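PDB 6Q1I: endoglucanase A, which hydrolyses internal beta-1,4-glucosidic linkages in cellulose-type polysaccharides such as barley beta-glucan, lichenan and carboxymethylcellulose, and also acts on xylan. Local coordinates for residues A187-I192 with R202-P207; F330-R335 with W340-I345. All coordinates share one frame; numbering follows the deposited sequence. Where two conformers were deposited one is given.

Contact 1. Residues A187-I192 with R202-P207; sequences AALESI and RAVMMP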
ATOM      1  N   ALA A 187     -12.929 -11.591  -6.722  1.00  9.68           N
ATOM      2  CA  ALA A 187     -14.278 -11.201  -6.326  1.00 10.36           C
ATOM      3  C   ALA A 187     -14.374  -9.698  -6.126  1.00  9.01           C
ATOM      4  O   ALA A 187     -15.355  -9.074  -6.541  1.00  9.76           O
ATOM      5  CB  ALA A 187     -14.686 -11.928  -5.045  1.00 11.32           C
ATOM      6  N   ALA A 188     -13.365  -9.101  -5.486  1.00  8.73           N
ATOM      7  CA  ALA A 188     -13.349  -7.651  -5.330  1.00  8.41           C
ATOM      8  C   ALA A 188     -13.300  -6.956  -6.684  1.00  7.93           C
ATOM      9  O   ALA A 188     -14.024  -5.979  -6.915  1.00  9.14           O
ATOM     10  CB  ALA A 188     -12.145  -7.245  -4.485  1.00  8.72           C
ATOM     11  N   LEU A 189     -12.448  -7.447  -7.593  1.00  8.81           N
ATOM     12  CA  LEU A 189     -12.363  -6.862  -8.927  1.00  8.67           C
ATOM     13  C   LEU A 189     -13.699  -6.955  -9.660  1.00  9.35           C
ATOM     14  O   LEU A 189     -14.119  -6.000 -10.321  1.00 10.65           O
ATOM     15  CB  LEU A 189     -11.264  -7.565  -9.724  1.00  9.81           C
ATOM     16  CG  LEU A 189     -11.055  -7.091 -11.162  1.00 10.57           C
ATOM     17  CD1 LEU A 189     -10.602  -5.650 -11.215  1.00 12.41           C
ATOM     18  CD2 LEU A 189     -10.059  -7.996 -11.850  1.00 13.17           C
ATOM     19  N   GLU A 190     -14.372  -8.102  -9.572  1.00  9.42           N
ATOM     20  CA  GLU A 190     -15.653  -8.252 -10.257  1.00  9.91           C
ATOM     21  C   GLU A 190     -16.649  -7.221  -9.753  1.00  9.73           C
ATOM     22  O   GLU A 190     -17.384  -6.620 -10.539  1.00 10.91           O
ATOM     23  CB  GLU A 190     -16.191  -9.669 -10.052  1.00 11.50           C
ATOM     24  CG  GLU A 190     -17.321 -10.071 -10.997  1.00 13.39           C
ATOM     25  CD  GLU A 190     -18.709  -9.627 -10.561  1.00 15.33           C
ATOM     26  OE1 GLU A 190     -18.934  -9.329  -9.364  1.00 16.06           O
ATOM     27  OE2 GLU A 190     -19.590  -9.599 -11.446  1.00 16.83           O
ATOM     28  N   SER A 191     -16.672  -6.994  -8.439  1.00  9.86           N
ATOM     29  CA  SER A 191     -17.575  -6.003  -7.864  1.00  9.73           C
ATOM     30  C   SER A 191     -17.236  -4.590  -8.323  1.00 10.01           C
ATOM     31  O   SER A 191     -18.141  -3.792  -8.596  1.00 11.49           O
ATOM     32  CB  SER A 191     -17.564  -6.113  -6.343  1.00 11.60           C
ATOM     33  OG  SER A 191     -18.088  -7.364  -5.931  1.00 12.33           O
ATOM     34  N   ILE A 192     -15.944  -4.262  -8.415  1.00  9.59           N
ATOM     35  CA  ILE A 192     -15.535  -2.952  -8.921  1.00  9.19           C
ATOM     36  C   ILE A 192     -16.036  -2.769 -10.351  1.00  9.70           C
ATOM     37  O   ILE A 192     -16.693  -1.776 -10.684  1.00 11.07           O
ATOM     38  CB  ILE A 192     -14.000  -2.805  -8.837  1.00  9.29           C
ATOM     39  CG1 ILE A 192     -13.519  -2.737  -7.378  1.00  9.11           C
ATOM     40  CG2 ILE A 192     -13.532  -1.598  -9.627  1.00  9.88           C
ATOM     41  CD1 ILE A 192     -12.030  -3.004  -7.203  1.00  9.07           C
ATOM     42  N   ARG A 202     -10.747   1.419 -14.654  1.00 11.82           N
ATOM     43  CA  ARG A 202      -9.828   1.908 -13.634  1.00 10.61           C
ATOM     44  C   ARG A 202      -8.775   0.858 -13.311  1.00 10.29           C
ATOM     45  O   ARG A 202      -9.077  -0.326 -13.168  1.00 10.44           O
ATOM     46  CB  ARG A 202     -10.616   2.226 -12.360  1.00 11.50           C
ATOM     47  CG  ARG A 202      -9.786   2.926 -11.279  1.00 12.09           C
ATOM     48  CD  ARG A 202     -10.580   3.270 -10.014  1.00 12.17           C
ATOM     49  NE  ARG A 202     -11.804   3.983 -10.345  1.00 11.10           N
ATOM     50  CZ  ARG A 202     -11.856   5.246 -10.748  1.00 10.08           C
ATOM     51  NH1 ARG A 202     -10.750   5.979 -10.838  1.00  9.58           N
ATOM     52  NH2 ARG A 202     -13.022   5.777 -11.074  1.00  9.95           N
ATOM     53  N   ALA A 203      -7.537   1.306 -13.146  1.00 10.65           N
ATOM     54  CA  ALA A 203      -6.483   0.398 -12.722  1.00 10.23           C
ATOM     55  C   ALA A 203      -6.793  -0.141 -11.334  1.00  9.33           C
ATOM     56  O   ALA A 203      -7.190   0.608 -10.430  1.00 10.32           O
ATOM     57  CB  ALA A 203      -5.147   1.136 -12.701  1.00 11.14           C
ATOM     58  N   VAL A 204      -6.580  -1.444 -11.159  1.00  9.06           N
ATOM     59  CA  VAL A 204      -6.827  -2.116  -9.889  1.00  8.63           C
ATOM     60  C   VAL A 204      -5.595  -2.919  -9.502  1.00  7.96           C
ATOM     61  O   VAL A 204      -5.210  -3.855 -10.213  1.00  9.01           O
ATOM     62  CB  VAL A 204      -8.075  -3.014  -9.938  1.00  9.60           C
ATOM     63  CG1 VAL A 204      -8.252  -3.745  -8.602  1.00  9.64           C
ATOM     64  CG2 VAL A 204      -9.319  -2.204 -10.271  1.00  9.58           C
ATOM     65  N   MET A 205      -4.974  -2.543  -8.388  1.00  7.67           N
ATOM     66  CA  MET A 205      -3.907  -3.300  -7.758  1.00  6.91           C
ATOM     67  C   MET A 205      -4.490  -4.420  -6.904  1.00  7.23           C
ATOM     68  O   MET A 205      -5.553  -4.268  -6.291  1.00  8.16           O
ATOM     69  CB  MET A 205      -3.095  -2.377  -6.844  1.00  7.80           C
ATOM     70  CG  MET A 205      -2.208  -1.409  -7.583  1.00  7.78           C
ATOM     71  SD  MET A 205      -1.448  -0.116  -6.576  1.00  9.17           S
ATOM     72  CE  MET A 205      -0.608  -1.090  -5.348  1.00  9.54           C
ATOM     73  N   MET A 206      -3.778  -5.549  -6.862  1.00  7.33           N
ATOM     74  CA  MET A 206      -4.172  -6.649  -5.993  1.00  7.36           C
ATOM     75  C   MET A 206      -2.924  -7.386  -5.546  1.00  6.89           C
ATOM     76  O   MET A 206      -1.989  -7.545  -6.348  1.00  7.76           O
ATOM     77  CB  MET A 206      -5.134  -7.623  -6.672  1.00  9.95           C
ATOM     78  CG  MET A 206      -4.678  -8.149  -8.013  1.00 11.34           C
ATOM     79  SD  MET A 206      -5.961  -9.068  -8.876  1.00 14.16           S
ATOM     80  CE  MET A 206      -7.269  -7.917  -8.878  1.00 12.66           C
ATOM     81  N   PRO A 207      -2.864  -7.814  -4.287  1.00  6.99           N
ATOM     82  CA  PRO A 207      -1.620  -8.361  -3.745  1.00  6.46           C
ATOM     83  C   PRO A 207      -1.478  -9.867  -3.887  1.00  7.14           C
ATOM     84  O   PRO A 207      -2.450 -10.615  -4.044  1.00  7.52           O
ATOM     85  CB  PRO A 207      -1.722  -8.015  -2.253  1.00  7.50           C
ATOM     86  CG  PRO A 207      -3.198  -8.103  -1.984  1.00  7.49           C
ATOM     87  CD  PRO A 207      -3.855  -7.558  -3.223  1.00  6.58           C
TER

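Contact 2. Residues F330-R335 with W340-I345; sequences FGLLNR and WYFSDI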
ATOM      1  N   PHE A 330       9.120   4.363  10.885  1.00  9.54           N
ATOM      2  CA  PHE A 330       9.264   4.696   9.473  1.00  9.90           C
ATOM      3  C   PHE A 330       8.983   6.171   9.170  1.00  9.68           C
ATOM      4  O   PHE A 330       9.018   6.578   8.004  1.00 10.83           O
ATOM      5  CB  PHE A 330       8.310   3.823   8.634  1.00  9.69           C
ATOM      6  CG  PHE A 330       8.653   2.344   8.620  1.00  9.84           C
ATOM      7  CD1 PHE A 330       9.695   1.871   7.848  1.00  8.59           C
ATOM      8  CD2 PHE A 330       7.904   1.429   9.337  1.00  9.12           C
ATOM      9  CE1 PHE A 330      10.010   0.533   7.807  1.00  9.40           C
ATOM     10  CE2 PHE A 330       8.212   0.079   9.299  1.00  9.80           C
ATOM     11  CZ  PHE A 330       9.260  -0.372   8.524  1.00  9.30           C
ATOM     12  N   GLY A 331       8.727   6.982  10.193  1.00  9.45           N
ATOM     13  CA  GLY A 331       8.264   8.336   9.949  1.00  9.58           C
ATOM     14  C   GLY A 331       9.298   9.198   9.246  1.00  9.02           C
ATOM     15  O   GLY A 331      10.483   9.196   9.594  1.00 10.77           O
ATOM     16  N   LEU A 332       8.823   9.988   8.277  1.00  9.22           N
ATOM     17  CA  LEU A 332       9.656  10.958   7.572  1.00 10.41           C
ATOM     18  C   LEU A 332       9.149  12.387   7.692  1.00 10.43           C
ATOM     19  O   LEU A 332       9.951  13.301   7.913  1.00 11.85           O
ATOM     20  CB  LEU A 332       9.801  10.594   6.084  1.00 11.96           C
ATOM     21  CG  LEU A 332      10.645   9.363   5.767  1.00 13.39           C
ATOM     22  CD1 LEU A 332      10.738   9.189   4.265  1.00 13.68           C
ATOM     23  CD2 LEU A 332      12.044   9.437   6.385  1.00 15.57           C
ATOM     24  N   LEU A 333       7.854  12.619   7.506  1.00 10.33           N
ATOM     25  CA  LEU A 333       7.258  13.942   7.658  1.00 10.19           C
ATOM     26  C   LEU A 333       6.685  14.076   9.063  1.00 10.33           C
ATOM     27  O   LEU A 333       5.829  13.288   9.464  1.00 11.01           O
ATOM     28  CB  LEU A 333       6.138  14.155   6.638  1.00 11.04           C
ATOM     29  CG  LEU A 333       5.379  15.478   6.776  1.00 12.60           C
ATOM     30  CD1 LEU A 333       6.293  16.652   6.437  1.00 14.91           C
ATOM     31  CD2 LEU A 333       4.136  15.478   5.897  1.00 15.21           C
ATOM     32  N   ASN A 334       7.133  15.080   9.804  1.00 10.16           N
ATOM     33  CA  ASN A 334       6.524  15.391  11.093  1.00 10.69           C
ATOM     34  C   ASN A 334       5.221  16.136  10.818  1.00 10.88           C
ATOM     35  O   ASN A 334       5.235  17.289  10.377  1.00 12.26           O
ATOM     36  CB  ASN A 334       7.482  16.235  11.927  1.00 12.31           C
ATOM     37  CG  ASN A 334       6.943  16.535  13.306  1.00 13.38           C
ATOM     38  OD1 ASN A 334       5.743  16.725  13.493  1.00 13.58           O
ATOM     39  ND2 ASN A 334       7.834  16.601  14.279  1.00 14.88           N
ATOM     40  N   ARG A 335       4.089  15.467  11.038  1.00 10.98           N
ATOM     41  CA  ARG A 335       2.813  16.040  10.639  1.00 12.83           C
ATOM     42  C   ARG A 335       2.383  17.197  11.521  1.00 15.92           C
ATOM     43  O   ARG A 335       1.510  17.967  11.114  1.00 21.08           O
ATOM     44  CB  ARG A 335       1.737  14.964  10.620  1.00 11.91           C
ATOM     45  CG  ARG A 335       1.984  13.909   9.567  1.00 11.14           C
ATOM     46  CD  ARG A 335       0.847  12.946   9.466  1.00 10.52           C
ATOM     47  NE  ARG A 335       1.282  11.670   8.902  1.00  8.96           N
ATOM     48  CZ  ARG A 335       0.514  10.588   8.897  1.00  8.18           C
ATOM     49  NH1 ARG A 335      -0.712  10.660   9.385  1.00  9.43           N
ATOM     50  NH2 ARG A 335       0.968   9.438   8.428  1.00  9.05           N
ATOM     51  N   TRP A 340      10.626  17.818   8.281  1.00 14.21           N
ATOM     52  CA  TRP A 340      10.979  16.414   8.095  1.00 13.29           C
ATOM     53  C   TRP A 340      11.731  15.902   9.314  1.00 13.86           C
ATOM     54  O   TRP A 340      12.607  16.583   9.849  1.00 16.30           O
ATOM     55  CB  TRP A 340      11.849  16.230   6.842  1.00 13.67           C
ATOM     56  CG  TRP A 340      11.210  16.793   5.643  1.00 14.40           C
ATOM     57  CD1 TRP A 340      11.409  18.030   5.123  1.00 16.14           C
ATOM     58  CD2 TRP A 340      10.223  16.164   4.818  1.00 14.34           C
ATOM     59  NE1 TRP A 340      10.615  18.220   4.029  1.00 16.60           N
ATOM     60  CE2 TRP A 340       9.876  17.087   3.815  1.00 15.31           C
ATOM     61  CE3 TRP A 340       9.607  14.910   4.826  1.00 14.22           C
ATOM     62  CZ2 TRP A 340       8.937  16.803   2.837  1.00 16.95           C
ATOM     63  CZ3 TRP A 340       8.678  14.627   3.839  1.00 15.37           C
ATOM     64  CH2 TRP A 340       8.352  15.573   2.866  1.00 15.70           C
ATOM     65  N   TYR A 341      11.383  14.694   9.756  1.00 12.28           N
ATOM     66  CA  TYR A 341      12.190  14.023  10.767  1.00 13.28           C
ATOM     67  C   TYR A 341      13.597  13.754  10.240  1.00 12.56           C
ATOM     68  O   TYR A 341      14.579  13.857  10.984  1.00 15.25           O
ATOM     69  CB  TYR A 341      11.551  12.685  11.154  1.00 12.77           C
ATOM     70  CG  TYR A 341      10.233  12.753  11.886  1.00 11.58           C
ATOM     71  CD1 TYR A 341      10.152  13.254  13.178  1.00 12.46           C
ATOM     72  CD2 TYR A 341       9.075  12.276  11.288  1.00 11.64           C
ATOM     73  CE1 TYR A 341       8.940  13.296  13.847  1.00 12.66           C
ATOM     74  CE2 TYR A 341       7.865  12.306  11.950  1.00 11.46           C
ATOM     75  CZ  TYR A 341       7.803  12.820  13.226  1.00 11.92           C
ATOM     76  OH  TYR A 341       6.595  12.856  13.892  1.00 13.31           O
ATOM     77  N   PHE A 342      13.707  13.381   8.953  1.00 12.66           N
ATOM     78  CA  PHE A 342      14.969  13.036   8.293  1.00 12.84           C
ATOM     79  C   PHE A 342      14.949  13.622   6.878  1.00 13.62           C
ATOM     80  O   PHE A 342      14.624  12.946   5.897  1.00 13.24           O
ATOM     81  CB  PHE A 342      15.188  11.516   8.275  1.00 14.10           C
ATOM     82  CG  PHE A 342      15.235  10.914   9.644  1.00 15.14           C
ATOM     83  CD1 PHE A 342      16.381  11.022  10.409  1.00 17.25           C
ATOM     84  CD2 PHE A 342      14.133  10.265  10.180  1.00 14.90           C
ATOM     85  CE1 PHE A 342      16.434  10.500  11.682  1.00 19.23           C
ATOM     86  CE2 PHE A 342      14.178   9.740  11.460  1.00 15.70           C
ATOM     87  CZ  PHE A 342      15.335   9.859  12.209  1.00 17.52           C
ATOM     88  N   SER A 343      15.309  14.901   6.766  1.00 14.91           N
ATOM     89  CA  SER A 343      15.342  15.528   5.450  0.60 14.60           C
ATOM     90  C   SER A 343      16.302  14.808   4.511  1.00 13.82           C
ATOM     91  O   SER A 343      16.063  14.781   3.302  1.00 13.92           O
ATOM     92  CB  SER A 343      15.695  17.013   5.570  0.60 17.27           C
ATOM     93  OG  SER A 343      16.976  17.184   6.134  0.60 17.81           O
ATOM     94  N   ASP A 344      17.386  14.218   5.042  1.00 13.58           N
ATOM     95  CA  ASP A 344      18.340  13.534   4.171  1.00 13.77           C
ATOM     96  C   ASP A 344      17.714  12.315   3.500  1.00 12.66           C
ATOM     97  O   ASP A 344      18.080  11.972   2.368  1.00 12.96           O
ATOM     98  CB  ASP A 344      19.589  13.094   4.949  1.00 16.55           C
ATOM     99  CG  ASP A 344      20.498  14.253   5.354  1.00 22.49           C
ATOM    100  OD1 ASP A 344      20.395  15.359   4.786  1.00 23.66           O
ATOM    101  OD2 ASP A 344      21.342  14.028   6.245  1.00 26.57           O
ATOM    102  N   ILE A 345      16.798  11.631   4.184  1.00 12.08           N
ATOM    103  CA  ILE A 345      16.144  10.468   3.585  1.00 10.97           C
ATOM    104  C   ILE A 345      15.126  10.910   2.540  1.00 10.99           C
ATOM    105  O   ILE A 345      15.069  10.360   1.435  1.00 11.35           O
ATOM    106  CB  ILE A 345      15.526   9.550   4.656  1.00 11.40           C
ATOM    107  CG1 ILE A 345      16.607   9.043   5.612  1.00 12.41           C
ATOM    108  CG2 ILE A 345      14.781   8.378   3.994  1.00 11.34           C
ATOM    109  CD1 ILE A 345      16.066   8.293   6.820  1.00 12.60           C
TER

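Contact 1. Residues A187-I192 with R202-P207
Leu189, Ile192, Val204 and Met206 meet without any flat group: no ring offers a face or an edge here, and the touching atoms are aliphatic carbons and one thioether methyl. Leu189 takes the middle. CD1 of Leu189 lies on the branched end of Val204, 3.8 Å from CG2 of Val204, and the two side chains meet at a slant. CG of Leu189 is trans to the backbone N (chi1 179°), and its two methyls divide between two partners. CD2 of Leu189 sits 4.1 Å from CE of Met206.

The Met206 chain meets Leu189 at about a right angle. A bend about the CG-SD bond (chi3 54°) brings CE of Met206 beside CB and CD2 of Leu189. Ile192, one turn further along the helix, reaches Val204 tip to tip. CD1 of Ile192 is 4.1 Å from CG1 of Val204, so the valine is touched by two helix residues.

Segment 187-192, part of helix 175-194, runs nearly antiparallel to segment 204-207 of the strand. The angle is 166° and the axes approach to 10.1 Å. This is the packing of a helix on the outside of a (beta/alpha)8 barrel, against the strand that follows it. The barrel is the glycosyl hydrolase family 5 catalytic domain of a longer protein. Val204 and Met206 point toward the helix, while Met205 between them contacts strands 153-156 and 229-234. Ile192 also touches Trp139 and Ser143 of helix 128-145, as well as Phe155 of strand 153-156.

All four touching residues are buried. The segments are joined by van der Waals contact without a direct polar bond, at distances that indicate comfortable rather than strained packing. The cohesion is therefore probably hydrophobic, with shape and burial, not bond direction, fixing how helix and strand fit.

Contact 2. Residues F330-R335 with W340-I345
Leu332 O takes the N-H of Tyr341 in a bent hydrogen bond, 2.7 Å from N of Tyr341 to O of Leu332. The donor is tilted 32° from the carbonyl plane. CA of Trp340 adds a CA-H...O contact to Leu332 O at 3.3 Å.

Beside this bond, Leu333 and Trp340 form a single beta bridge. CD1 of Leu333 rests over one face of the Trp340 indole, 4.0 Å from the centroid of its six-membered ring. The bridge belongs to the loop between strand 314-318 and helix 343-356, the last strand and helix of the (beta/alpha)8 barrel. Phe342 holds the N-cap position of that helix.

Asn334 covers a face of the Tyr341 ring, with CB of Asn334 3.8 Å from the ring centroid. CG of Asn334 is trans to the backbone N (chi1 -177°), which places the amide over the ring, only 21° from its plane. ND2 of Asn334 is 3.5 Å from CE1 of Tyr341. OD1 of Asn334 bonds to the backbone N of Ser336 in an Asx turn and also to N of Thr337. The Tyr341 hydroxyl bonds to Asn320 OD1. At the start of helix 343-356, Ile345 meets Leu332 at about a right angle. CD2 of Leu332 is 3.8 Å from CG2 of Ile345, and both residues touch Trp316 of strand 314-318.

Along the chain, contact 1 comes first. It closes the connection from helix 175-194 to strand 204-208, with nine residues between its segments, and joins an outer helix to the fifth barrel strand. The chain then passes through strands 229-234, 280-285 and 314-318 before contact 2 opens. Contact 2 closes a tighter loop, with four residues between its segments. It ties the loop after the eighth strand to the start of the C-terminal helix 343-356. The two are in series, neither nested nor crossed, and lie on opposite sides of the chain's centre. The centres of contacts 1 and 2 are about 32 Å apart. The nearest atoms of contacts 1 and 2 are about 17 Å apart.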